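Local atomic coordinates of vinylacetyl-CoA Delta-isomerase (Nitrosopumilus maritimus SCM1, PDB entry 6VJR), a protein that binds FAD, a [4Fe-4S] cluster and a ferric ion and probably acts as a 4-hydroxybutyryl-CoA dehydratase and vinylacetyl-CoA delta-isomerase. Residues 289-294 / 341-346; 348-351 / 355-358; 357-362 / 459-464. All coordinates share one frame; numbering follows the deposited sequence.

Contact 1 of 3, residues 289-294 / 341-346; sequences HRRSYV and IASSHQ. With FE (Fe (III) ion), chain I; SF4 (iron/sulfur cluster), chain E.
The C-terminal end of helix 278-292, which carries the iron ligand H289, is joined to the last turn of helix 320-345 through R291, S343 and S344. R291 NH1 donates to S344 OG at 3.0 Å, and the N-H...O angle of 167° makes the bond nearly straight; the hydroxyl sits at the edge of the guanidinium, only 9° out of its plane. With R291 CG lodged between the backbone N and the carbonyl carbon (chi1 55°), the chain bends twice more on its way to the hydroxyl. On the way R291 CG packs 3.5 Å from S343 OG, a hydroxyl whose hydrogen bond goes to the carbonyl of D358.

Other atoms hold the guanidinium too: Q83 accepts from NH1, the carbonyl of Y288 from NE, and S292 OG weakly from NH2. S344 OG is also bonded to N84, so the link extends to helix 77-94.

Two residues before and after R291 stand the iron ligands: H289 NE2 coordinates the metal at 2.3 Å and Y293 OH at 2.0 Å, with E443 as a further ligand. S292 O comes 3.4 Å from S3 of the iron-sulfur cluster. The neutral oxygens round R291 probably stabilise its buried charge and fix its rotation, and D105 OD2, bonded to both S292 OG and H289 ND1, connects this network to the iron ligand.

Contact 2 of 3, residues 348-351 / 355-358; sequences QKMK and YLND
K349 and Y355 face each other across an antiparallel non-hydrogen-bonded pair, with the first side-chain carbon of the lysine over the phenol ring. K349 CB stands 4.0 Å from the centroid of the Y355 ring and 27° off its normal, which makes this a CH-pi contact over the face. From there the chain, CG anti to the backbone N and bent again at chi3, passes along the CE1 side, and K349 CE comes 3.6 Å from Y355 OH. The backbone takes part as well, since K349 N lies above the ring plane, displaced toward the rim.

Q348 and L356 point to the other face of the sheet. M350, just past the strand, folds its thioether back to L356 by bends at chi2 and chi3, so that M350 SD touches L356 CB at 3.7 Å and M350 CE remains near L356 CD2.

The paired residues belong to a two-stranded beta hairpin, 348-349 with 355-356. Its hydrogen-bonded pair is Q348 with L356: Q348 N donates to L356 O at 2.9 Å, and L356 N returns the bond to Q348 O, also at 2.9 Å. The second is slightly straighter, 169° against 160° at hydrogen. A CA-H...O contact from Y355 CA to Q348 O, 3.3 Å long, adds to the grip on that carbonyl.

Farther out, Q348 OE1 is bonded to K496 NZ and its NE2 to the carbonyl of Q346. Y288 and R284 of helix 278-292 pack on L356 and M350, whereas L80 of helix 77-94 packs on Y355.

Contact 3 of 3, residues 357-362 / 459-464; sequences NDDMLA and QRQMQV
D359 and Q461 meet at about a right angle, with the carboxylate and amide planes turned 75° apart. They join the first turn of helix 359-369 to the 459-464 segment. Q461 leaves its backbone with CG anti to the carbonyl carbon and then runs extended, carrying its amide across to D359. The amide nitrogen Q461 NE2 lies 2.8 Å from D359 OD1, but the N-H...O angle is 124°, so the bond is weak. Q461 OE1, at the other branch, is 3.5 Å from D359 CB.

M360 approaches differently. Bends at chi2 and chi3 bring its methyl against the 461-462 backbone, with M360 CE 3.6 Å from Q461 O and 3.7 Å from M462 CA.

The helix start is held by D358 at the N-cap, whose OD1 accepts from L361 N at 3.0 Å and 168°, and D358 OD2 forms a salt bridge with R493. D359 OD1 also accepts from Q363 and Q457, while Q461 NE2 donates to the carbonyl of Q457.

With three amide groups directed at D359 OD1, the buried carboxylate is held by neutral donors, which would probably stabilise its negative charge without relying on the bent Q461 bond.

In the fold
All three contacts lie in the C-terminal half of the chain and on the same side of its centre, their own centres 12 to 14 Å apart. Contact 1 closes before contact 2 opens: helix 320-345 leads directly into the hairpin of contact 2, whose second strand runs into helix 359-369 of contact 3. N357 and D358 belong to both contact 2 and contact 3. They also reach back to contact 1, where S343 OG lies 2.7 Å from D358 O and 2.9 Å from N357 ND2, both probable hydrogen bonds. The hairpin exit is therefore tied to the last turn of helix 320-345, which R291 in turn joins to the helix carrying the iron ligand H289. Contacts 1 and 3 both also touch the second subunit.

Contact 1 of 3, residues 289-294 / 341-346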
loop_
_atom_site.group_PDB
_atom_site.type_symbol
_atom_site.label_atom_id
_atom_site.label_comp_id
_atom_site.label_asym_id
_atom_site.label_seq_id
_atom_site.Cartn_x
_atom_site.Cartn_y
_atom_site.Cartn_z
ATOM N N HIS A 289 22.462 11.099 -8.983
ATOM C CA HIS A 289 21.628 11.899 -8.107
ATOM C C HIS A 289 20.453 11.096 -7.529
ATOM O O HIS A 289 20.079 11.327 -6.374
ATOM C CB HIS A 289 21.181 13.191 -8.761
ATOM C CG HIS A 289 20.783 14.210 -7.749
ATOM N ND1 HIS A 289 21.630 14.730 -6.797
ATOM C CD2 HIS A 289 19.571 14.746 -7.497
ATOM C CE1 HIS A 289 20.909 15.553 -6.007
ATOM N NE2 HIS A 289 19.651 15.576 -6.424
ATOM N N ARG A 290 19.938 10.127 -8.285
ATOM C CA ARG A 290 18.815 9.302 -7.839
ATOM C C ARG A 290 19.192 8.465 -6.614
ATOM O O ARG A 290 18.328 8.082 -5.851
ATOM C CB ARG A 290 18.266 8.478 -9.002
ATOM C CG ARG A 290 17.386 9.355 -9.881
ATOM C CD ARG A 290 16.834 8.699 -11.097
ATOM N NE ARG A 290 16.091 9.669 -11.898
ATOM C CZ ARG A 290 15.861 9.543 -13.192
ATOM N NH1 ARG A 290 16.057 8.393 -13.792
ATOM N NH2 ARG A 290 15.481 10.582 -13.885
ATOM N N ARG A 291 20.488 8.233 -6.348
ATOM C CA ARG A 291 20.843 7.595 -5.087
ATOM C C ARG A 291 21.567 8.509 -4.088
ATOM O O ARG A 291 21.873 8.069 -2.968
ATOM C CB ARG A 291 21.521 6.248 -5.235
ATOM C CG ARG A 291 22.748 6.149 -6.086
ATOM C CD ARG A 291 24.080 6.492 -5.383
ATOM N NE ARG A 291 24.406 7.913 -5.448
ATOM C CZ ARG A 291 25.645 8.421 -5.225
ATOM N NH1 ARG A 291 26.654 7.662 -4.759
ATOM N NH2 ARG A 291 25.848 9.704 -5.431
ATOM N N SER A 292 21.722 9.798 -4.418
ATOM C CA SER A 292 22.042 10.811 -3.428
ATOM C C SER A 292 20.906 11.021 -2.442
ATOM O O SER A 292 21.130 11.588 -1.356
ATOM C CB SER A 292 22.514 12.091 -4.111
ATOM O OG SER A 292 23.826 11.853 -4.637
ATOM N N TYR A 293 19.711 10.528 -2.808
ATOM C CA TYR A 293 18.528 10.593 -1.940
ATOM C C TYR A 293 18.662 9.768 -0.663
ATOM O O TYR A 293 17.775 9.820 0.177
ATOM C CB TYR A 293 17.202 10.296 -2.667
ATOM C CG TYR A 293 16.917 11.445 -3.604
ATOM C CD1 TYR A 293 16.219 12.559 -3.160
ATOM C CD2 TYR A 293 17.389 11.440 -4.898
ATOM C CE1 TYR A 293 16.061 13.677 -3.939
ATOM C CE2 TYR A 293 17.240 12.550 -5.706
ATOM C CZ TYR A 293 16.623 13.678 -5.206
ATOM O OH TYR A 293 16.572 14.789 -5.947
ATOM N N VAL A 294 19.789 9.088 -0.452
ATOM C CA VAL A 294 20.171 8.643 0.881
ATOM C C VAL A 294 20.146 9.803 1.891
ATOM O O VAL A 294 19.917 9.602 3.087
ATOM C CB VAL A 294 21.532 7.968 0.812
ATOM C CG1 VAL A 294 22.196 7.819 2.176
ATOM C CG2 VAL A 294 21.394 6.637 0.117
ATOM N N ILE A 341 22.807 2.611 -1.007
ATOM C CA ILE A 341 24.155 2.105 -0.760
ATOM C C ILE A 341 24.465 0.856 -1.606
ATOM O O ILE A 341 25.602 0.694 -2.062
ATOM C CB ILE A 341 24.505 1.892 0.722
ATOM C CG1 ILE A 341 23.745 0.795 1.414
ATOM C CG2 ILE A 341 24.506 3.214 1.486
ATOM C CD1 ILE A 341 24.497 0.310 2.650
ATOM N N ALA A 342 23.442 0.079 -1.965
ATOM C CA ALA A 342 23.625 -1.041 -2.873
ATOM C C ALA A 342 24.058 -0.509 -4.249
ATOM O O ALA A 342 24.939 -1.048 -4.878
ATOM C CB ALA A 342 22.336 -1.841 -3.007
ATOM N N SER A 343 23.411 0.552 -4.727
ATOM C CA SER A 343 23.754 1.179 -5.992
ATOM C C SER A 343 25.225 1.580 -5.983
ATOM O O SER A 343 25.969 1.329 -6.935
ATOM C CB SER A 343 22.853 2.350 -6.289
ATOM O OG SER A 343 23.193 2.959 -7.539
ATOM N N SER A 344 25.634 2.246 -4.905
ATOM C CA SER A 344 27.003 2.739 -4.790
ATOM C C SER A 344 27.986 1.583 -4.704
ATOM O O SER A 344 29.030 1.599 -5.386
ATOM C CB SER A 344 27.075 3.642 -3.623
ATOM O OG SER A 344 26.355 4.847 -3.757
ATOM N N HIS A 345 27.695 0.584 -3.868
ATOM C CA HIS A 345 28.548 -0.594 -3.719
ATOM C C HIS A 345 28.765 -1.332 -5.031
ATOM O O HIS A 345 29.833 -1.902 -5.208
ATOM C CB HIS A 345 27.995 -1.583 -2.678
ATOM C CG HIS A 345 28.407 -1.313 -1.265
ATOM N ND1 HIS A 345 29.711 -1.457 -0.849
ATOM C CD2 HIS A 345 27.713 -0.928 -0.196
ATOM C CE1 HIS A 345 29.775 -1.218 0.464
ATOM N NE2 HIS A 345 28.559 -0.910 0.878
ATOM N N GLN A 346 27.748 -1.303 -5.920
ATOM C CA GLN A 346 27.752 -1.996 -7.209
ATOM C C GLN A 346 28.319 -1.112 -8.332
ATOM O O GLN A 346 28.195 -1.472 -9.511
ATOM C CB GLN A 346 26.333 -2.495 -7.489
ATOM C CG GLN A 346 25.975 -3.660 -6.580
ATOM C CD GLN A 346 26.794 -4.914 -6.806
ATOM O OE1 GLN A 346 27.485 -5.429 -5.915
ATOM N NE2 GLN A 346 26.676 -5.457 -8.016
HETATM FE FE FE I . 17.693 16.406 -5.610
HETATM FE FE1 SF4 E . 19.344 16.686 -3.082
HETATM FE FE2 SF4 E . 19.126 15.901 -0.457
HETATM FE FE3 SF4 E . 19.570 18.403 -1.012
HETATM FE FE4 SF4 E . 21.566 16.627 -1.253
HETATM S S1 SF4 E . 20.615 17.312 0.655
HETATM S S2 SF4 E . 20.980 18.288 -2.808
HETATM S S3 SF4 E . 20.362 14.817 -2.097
HETATM S S4 SF4 E . 17.725 17.244 -1.671
#

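Contact 2 of 3, residues 348-351 / 355-358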
loop_
_atom_site.group_PDB
_atom_site.type_symbol
_atom_site.label_atom_id
_atom_site.label_comp_id
_atom_site.label_asym_id
_atom_site.label_seq_id
_atom_site.Cartn_x
_atom_site.Cartn_y
_atom_site.Cartn_z
ATOM N N GLN A 348 30.837 0.902 -11.036
ATOM C CA GLN A 348 31.756 0.386 -12.044
ATOM C C GLN A 348 32.594 1.542 -12.609
ATOM O O GLN A 348 32.121 2.686 -12.706
ATOM C CB GLN A 348 30.980 -0.270 -13.205
ATOM C CG GLN A 348 29.963 -1.344 -12.813
ATOM C CD GLN A 348 30.574 -2.600 -12.223
ATOM O OE1 GLN A 348 31.630 -3.112 -12.643
ATOM N NE2 GLN A 348 29.899 -3.109 -11.204
ATOM N N LYS A 349 33.835 1.240 -13.001
ATOM C CA LYS A 349 34.718 2.216 -13.638
ATOM C C LYS A 349 34.293 2.598 -15.057
ATOM O O LYS A 349 34.074 1.743 -15.913
ATOM C CB LYS A 349 36.148 1.689 -13.591
ATOM C CG LYS A 349 37.259 2.706 -13.931
ATOM C CD LYS A 349 38.651 2.111 -14.049
ATOM C CE LYS A 349 39.308 1.645 -12.820
ATOM N NZ LYS A 349 40.758 1.582 -13.077
ATOM N N MET A 350 34.224 3.915 -15.295
ATOM C CA MET A 350 34.020 4.465 -16.620
ATOM C C MET A 350 35.326 4.661 -17.371
ATOM O O MET A 350 36.401 4.649 -16.782
ATOM C CB MET A 350 33.255 5.782 -16.515
ATOM C CG MET A 350 31.984 5.610 -15.726
ATOM S SD MET A 350 30.788 4.450 -16.449
ATOM C CE MET A 350 30.279 5.509 -17.787
ATOM N N LYS A 351 35.224 4.926 -18.680
ATOM C CA LYS A 351 36.439 5.119 -19.475
ATOM C C LYS A 351 37.362 6.206 -18.911
ATOM O O LYS A 351 38.585 6.079 -19.039
ATOM C CB LYS A 351 36.065 5.416 -20.923
ATOM C CG LYS A 351 35.414 4.271 -21.693
ATOM C CD LYS A 351 35.091 4.721 -23.110
ATOM C CE LYS A 351 34.336 3.731 -23.893
ATOM N NZ LYS A 351 34.071 4.299 -25.213
ATOM N N TYR A 355 34.154 6.352 -11.192
ATOM C CA TYR A 355 33.192 5.288 -10.923
ATOM C C TYR A 355 31.766 5.841 -11.014
ATOM O O TYR A 355 31.480 6.948 -10.531
ATOM C CB TYR A 355 33.441 4.620 -9.566
ATOM C CG TYR A 355 34.486 3.526 -9.651
ATOM C CD1 TYR A 355 35.793 3.804 -10.039
ATOM C CD2 TYR A 355 34.156 2.199 -9.396
ATOM C CE1 TYR A 355 36.718 2.786 -10.193
ATOM C CE2 TYR A 355 35.070 1.181 -9.546
ATOM C CZ TYR A 355 36.357 1.478 -9.947
ATOM O OH TYR A 355 37.294 0.502 -10.097
ATOM N N LEU A 356 30.899 5.070 -11.666
ATOM C CA LEU A 356 29.461 5.334 -11.755
ATOM C C LEU A 356 28.712 4.259 -10.984
ATOM O O LEU A 356 28.951 3.067 -11.152
ATOM C CB LEU A 356 29.094 5.333 -13.242
ATOM C CG LEU A 356 27.619 5.587 -13.573
ATOM C CD1 LEU A 356 27.247 7.023 -13.237
ATOM C CD2 LEU A 356 27.323 5.303 -15.002
ATOM N N ASN A 357 27.768 4.670 -10.140
ATOM C CA ASN A 357 26.943 3.747 -9.399
ATOM C C ASN A 357 25.991 3.001 -10.342
ATOM O O ASN A 357 25.789 3.358 -11.501
ATOM C CB ASN A 357 26.146 4.503 -8.338
ATOM C CG ASN A 357 25.304 5.572 -8.976
ATOM O OD1 ASN A 357 25.800 6.544 -9.550
ATOM N ND2 ASN A 357 24.004 5.395 -8.897
ATOM N N ASP A 358 25.427 1.900 -9.829
ATOM C CA ASP A 358 24.504 1.050 -10.555
ATOM C C ASP A 358 23.217 1.791 -10.865
ATOM O O ASP A 358 22.452 2.137 -9.969
ATOM C CB ASP A 358 24.176 -0.220 -9.787
ATOM C CG ASP A 358 23.392 -1.224 -10.614
ATOM O OD1 ASP A 358 22.251 -0.894 -10.996
ATOM O OD2 ASP A 358 23.948 -2.324 -10.902
#

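Contact 3 of 3, residues 357-362 / 459-464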
loop_
_atom_site.group_PDB
_atom_site.type_symbol
_atom_site.label_atom_id
_atom_site.label_comp_id
_atom_site.label_asym_id
_atom_site.label_seq_id
_atom_site.Cartn_x
_atom_site.Cartn_y
_atom_site.Cartn_z
ATOM N N ASN A 357 27.768 4.670 -10.140
ATOM C CA ASN A 357 26.943 3.747 -9.399
ATOM C C ASN A 357 25.991 3.001 -10.342
ATOM O O ASN A 357 25.789 3.358 -11.501
ATOM C CB ASN A 357 26.146 4.503 -8.338
ATOM C CG ASN A 357 25.304 5.572 -8.976
ATOM O OD1 ASN A 357 25.800 6.544 -9.550
ATOM N ND2 ASN A 357 24.004 5.395 -8.897
ATOM N N ASP A 358 25.427 1.900 -9.829
ATOM C CA ASP A 358 24.504 1.050 -10.555
ATOM C C ASP A 358 23.217 1.791 -10.865
ATOM O O ASP A 358 22.452 2.137 -9.969
ATOM C CB ASP A 358 24.176 -0.220 -9.787
ATOM C CG ASP A 358 23.392 -1.224 -10.614
ATOM O OD1 ASP A 358 22.251 -0.894 -10.996
ATOM O OD2 ASP A 358 23.948 -2.324 -10.902
ATOM N N ASP A 359 22.970 2.003 -12.155
ATOM C CA ASP A 359 21.829 2.812 -12.583
ATOM C C ASP A 359 20.484 2.200 -12.170
ATOM O O ASP A 359 19.611 2.915 -11.684
ATOM C CB ASP A 359 21.881 3.021 -14.081
ATOM C CG ASP A 359 20.892 4.056 -14.579
ATOM O OD1 ASP A 359 19.678 3.743 -14.528
ATOM O OD2 ASP A 359 21.363 5.129 -14.978
ATOM N N MET A 360 20.311 0.910 -12.378
ATOM C CA MET A 360 19.067 0.254 -12.045
ATOM C C MET A 360 18.757 0.446 -10.567
ATOM O O MET A 360 17.656 0.843 -10.216
ATOM C CB MET A 360 19.077 -1.237 -12.406
ATOM C CG MET A 360 17.857 -1.950 -11.903
ATOM S SD MET A 360 16.319 -1.556 -12.722
ATOM C CE MET A 360 16.260 -2.874 -13.950
ATOM N N LEU A 361 19.735 0.191 -9.713
ATOM C CA LEU A 361 19.483 0.312 -8.288
ATOM C C LEU A 361 19.273 1.759 -7.834
ATOM O O LEU A 361 18.550 1.985 -6.866
ATOM C CB LEU A 361 20.570 -0.391 -7.509
ATOM C CG LEU A 361 20.681 -1.890 -7.753
ATOM C CD1 LEU A 361 21.907 -2.469 -7.104
ATOM C CD2 LEU A 361 19.441 -2.543 -7.169
ATOM N N ALA A 362 19.890 2.727 -8.536
ATOM C CA ALA A 362 19.588 4.129 -8.298
ATOM C C ALA A 362 18.108 4.401 -8.583
ATOM O O ALA A 362 17.492 5.181 -7.874
ATOM C CB ALA A 362 20.455 5.029 -9.108
ATOM N N GLN A 459 12.317 0.383 -17.159
ATOM C CA GLN A 459 11.883 -0.302 -18.367
ATOM C C GLN A 459 13.036 -0.569 -19.324
ATOM O O GLN A 459 13.111 -1.657 -19.871
ATOM C CB GLN A 459 10.733 0.452 -19.018
ATOM C CG GLN A 459 10.112 -0.234 -20.223
ATOM C CD GLN A 459 8.877 0.505 -20.688
ATOM O OE1 GLN A 459 7.762 0.016 -20.579
ATOM N NE2 GLN A 459 9.014 1.738 -21.074
ATOM N N ARG A 460 13.906 0.431 -19.511
ATOM C CA ARG A 460 15.028 0.320 -20.413
ATOM C C ARG A 460 16.012 -0.772 -19.995
ATOM O O ARG A 460 16.723 -1.298 -20.858
ATOM C CB ARG A 460 15.727 1.673 -20.586
ATOM C CG ARG A 460 14.891 2.636 -21.410
ATOM C CD ARG A 460 15.585 3.982 -21.550
ATOM N NE ARG A 460 16.800 3.779 -22.345
ATOM C CZ ARG A 460 18.064 4.082 -22.040
ATOM N NH1 ARG A 460 19.001 3.876 -22.953
ATOM N NH2 ARG A 460 18.400 4.576 -20.854
ATOM N N GLN A 461 16.107 -1.055 -18.700
ATOM C CA GLN A 461 17.131 -1.937 -18.185
ATOM C C GLN A 461 16.641 -3.272 -17.623
ATOM O O GLN A 461 17.455 -4.055 -17.153
ATOM C CB GLN A 461 17.800 -1.182 -17.020
ATOM C CG GLN A 461 18.568 0.065 -17.425
ATOM C CD GLN A 461 19.162 0.715 -16.199
ATOM O OE1 GLN A 461 20.281 0.404 -15.748
ATOM N NE2 GLN A 461 18.360 1.554 -15.573
ATOM N N MET A 462 15.328 -3.533 -17.640
ATOM C CA MET A 462 14.724 -4.618 -16.888
ATOM C C MET A 462 14.781 -5.988 -17.589
ATOM O O MET A 462 14.281 -6.982 -17.024
ATOM C CB MET A 462 13.292 -4.236 -16.515
ATOM C CG MET A 462 12.306 -4.264 -17.624
ATOM S SD MET A 462 10.724 -3.714 -16.941
ATOM C CE MET A 462 9.843 -3.704 -18.501
ATOM N N GLN A 463 15.394 -6.079 -18.775
ATOM C CA GLN A 463 15.727 -7.347 -19.447
ATOM C C GLN A 463 14.531 -8.308 -19.497
ATOM O O GLN A 463 14.612 -9.479 -19.123
ATOM C CB GLN A 463 16.930 -7.972 -18.749
ATOM C CG GLN A 463 18.183 -7.155 -18.969
ATOM C CD GLN A 463 19.432 -7.766 -18.383
ATOM O OE1 GLN A 463 19.900 -7.357 -17.312
ATOM N NE2 GLN A 463 19.938 -8.780 -19.056
ATOM N N VAL A 464 13.403 -7.793 -20.001
ATOM C CA VAL A 464 12.197 -8.589 -20.186
ATOM C C VAL A 464 12.441 -9.824 -21.065
ATOM O O VAL A 464 11.970 -10.905 -20.746
ATOM C CB VAL A 464 11.053 -7.755 -20.777
ATOM C CG1 VAL A 464 9.807 -8.599 -20.987
ATOM C CG2 VAL A 464 10.728 -6.605 -19.900
#